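Local coordinates for Non-structural protein 11 (Prrsv 16244b, PDB 5EYI) that is an endoribonuclease that probably degrades viral polyuridine RNA during replication, helping the virus to evade host double-stranded RNA sensors and antagonise interferon-beta, at residues A65-G70 with G83-Y88. The protein carries 1 engineered substitution. Residues are numbered along the deposited sequence; the frame is centred on the assembly and turned at random.
Sequences ACIGAG and GVVSYY
C66 packs against the ring of Y87 with its CB over one face, displaced toward the rim and 3.9 Å from the centroid. SG of C66 approaches the same ring obliquely, 3.4 Å from CE2 of Y87. A chi1 of 52° sets CG of Y87 between its own backbone N and carbonyl carbon, turning the ring back over the neighbouring strand, while F105 packs against C66 and A69. On the other face of the sheet, CB of A65 touches CE2 of Y88 (3.5 Å) and CG2 of V85; farther along, CG2 of I67 rests on CA of G83 at 3.6 Å.

Between these layers three backbone hydrogen bonds, each 2.9 Å, join C66 N to Y87 O, S86 N to C66 O and G68 N to V84 O. S86 is an extra residue in the register, its phi/psi of -82°/-43° marking a beta bulge, and its side chain reaches toward the turn after I67. There OG of S86 donates a hydrogen bond to A69 O over 2.6 Å, in the carbonyl plane on a lone pair. Past A69, the edge of the Y87 ring meets G70 O in its plane, and a water 2.6 Å from Y87 OH donates to that carbonyl. An antiparallel pair carrying a beta bulge at S86 results, joining strand 64-67 to strand 85-93 within the N-terminal domain of nsp11.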
loop_
_atom_site.group_PDB
_atom_site.type_symbol
_atom_site.label_atom_id
_atom_site.label_comp_id
_atom_site.label_asym_id
_atom_site.label_seq_id
_atom_site.Cartn_x
_atom_site.Cartn_y
_atom_site.Cartn_z
ATOM N N ALA A 65 -26.327 -0.141 9.259
ATOM C CA ALA A 65 -26.424 1.305 9.110
ATOM C C ALA A 65 -25.373 1.797 8.113
ATOM O O ALA A 65 -24.180 1.582 8.313
ATOM C CB ALA A 65 -26.216 1.983 10.459
ATOM N N CYS A 66 -25.816 2.451 7.043
ATOM C CA CYS A 66 -24.898 2.976 6.030
ATOM C C CYS A 66 -24.656 4.458 6.283
ATOM O O CYS A 66 -25.406 5.320 5.816
ATOM C CB CYS A 66 -25.438 2.697 4.640
ATOM S SG CYS A 66 -25.662 0.926 4.366
ATOM N N ILE A 67 -23.592 4.729 7.032
ATOM C CA ILE A 67 -23.321 6.049 7.600
ATOM C C ILE A 67 -22.520 6.921 6.644
ATOM O O ILE A 67 -21.456 6.527 6.182
ATOM C CB ILE A 67 -22.553 5.927 8.937
ATOM C CG1 ILE A 67 -23.361 5.087 9.945
ATOM C CG2 ILE A 67 -22.275 7.310 9.523
ATOM C CD1 ILE A 67 -22.564 4.566 11.130
ATOM N N GLY A 68 -23.027 8.119 6.368
ATOM C CA GLY A 68 -22.343 9.071 5.487
ATOM C C GLY A 68 -22.333 8.735 4.003
ATOM O O GLY A 68 -21.568 9.326 3.242
ATOM N N ALA A 69 -23.190 7.807 3.580
ATOM C CA ALA A 69 -23.197 7.351 2.212
ATOM C C ALA A 69 -24.057 8.281 1.376
ATOM O O ALA A 69 -25.062 8.807 1.845
ATOM C CB ALA A 69 -23.740 5.938 2.132
ATOM N N GLY A 70 -23.673 8.470 0.121
ATOM C CA GLY A 70 -24.567 9.100 -0.841
ATOM C C GLY A 70 -25.798 8.229 -0.975
ATOM O O GLY A 70 -25.755 7.030 -0.695
ATOM N N GLY A 83 -21.224 10.865 9.752
ATOM C CA GLY A 83 -21.819 10.515 11.035
ATOM C C GLY A 83 -23.332 10.398 11.089
ATOM O O GLY A 83 -23.866 10.089 12.150
ATOM N N VAL A 84 -24.031 10.636 9.975
ATOM C CA VAL A 84 -25.480 10.467 9.916
ATOM C C VAL A 84 -25.785 9.251 9.046
ATOM O O VAL A 84 -25.193 9.081 7.978
ATOM C CB VAL A 84 -26.172 11.699 9.302
ATOM C CG1 VAL A 84 -27.687 11.520 9.307
ATOM C CG2 VAL A 84 -25.772 12.981 10.032
ATOM N N VAL A 85 -26.731 8.428 9.494
ATOM C CA VAL A 85 -27.159 7.236 8.756
ATOM C C VAL A 85 -27.957 7.676 7.539
ATOM O O VAL A 85 -28.948 8.388 7.682
ATOM C CB VAL A 85 -28.050 6.319 9.623
ATOM C CG1 VAL A 85 -28.576 5.132 8.813
ATOM C CG2 VAL A 85 -27.289 5.831 10.854
ATOM N N SER A 86 -27.522 7.262 6.346
ATOM C CA SER A 86 -28.232 7.601 5.109
ATOM C C SER A 86 -29.399 6.647 4.887
ATOM O O SER A 86 -30.489 7.070 4.501
ATOM C CB SER A 86 -27.278 7.571 3.910
ATOM O OG SER A 86 -26.158 8.397 4.160
ATOM N N TYR A 87 -29.152 5.363 5.127
ATOM C CA TYR A 87 -30.167 4.297 5.019
ATOM C C TYR A 87 -29.606 3.051 5.704
ATOM O O TYR A 87 -28.421 2.998 6.004
ATOM C CB TYR A 87 -30.513 3.992 3.538
ATOM C CG TYR A 87 -29.288 3.723 2.677
ATOM C CD1 TYR A 87 -28.654 4.756 1.995
ATOM C CD2 TYR A 87 -28.734 2.447 2.586
ATOM C CE1 TYR A 87 -27.515 4.528 1.239
ATOM C CE2 TYR A 87 -27.589 2.214 1.824
ATOM C CZ TYR A 87 -26.987 3.261 1.155
ATOM O OH TYR A 87 -25.850 3.034 0.407
ATOM N N TYR A 88 -30.466 2.068 5.951
ATOM C CA TYR A 88 -30.070 0.740 6.424
ATOM C C TYR A 88 -30.170 -0.233 5.268
ATOM O O TYR A 88 -31.032 -0.083 4.417
ATOM C CB TYR A 88 -30.982 0.255 7.556
ATOM C CG TYR A 88 -30.727 0.975 8.850
ATOM C CD1 TYR A 88 -31.350 2.186 9.121
ATOM C CD2 TYR A 88 -29.840 0.460 9.793
ATOM C CE1 TYR A 88 -31.102 2.862 10.289
ATOM C CE2 TYR A 88 -29.585 1.137 10.968
ATOM C CZ TYR A 88 -30.221 2.338 11.206
ATOM O OH TYR A 88 -29.966 3.015 12.367
HETATM O O HOH W 1 -25.003 4.615 -1.441
#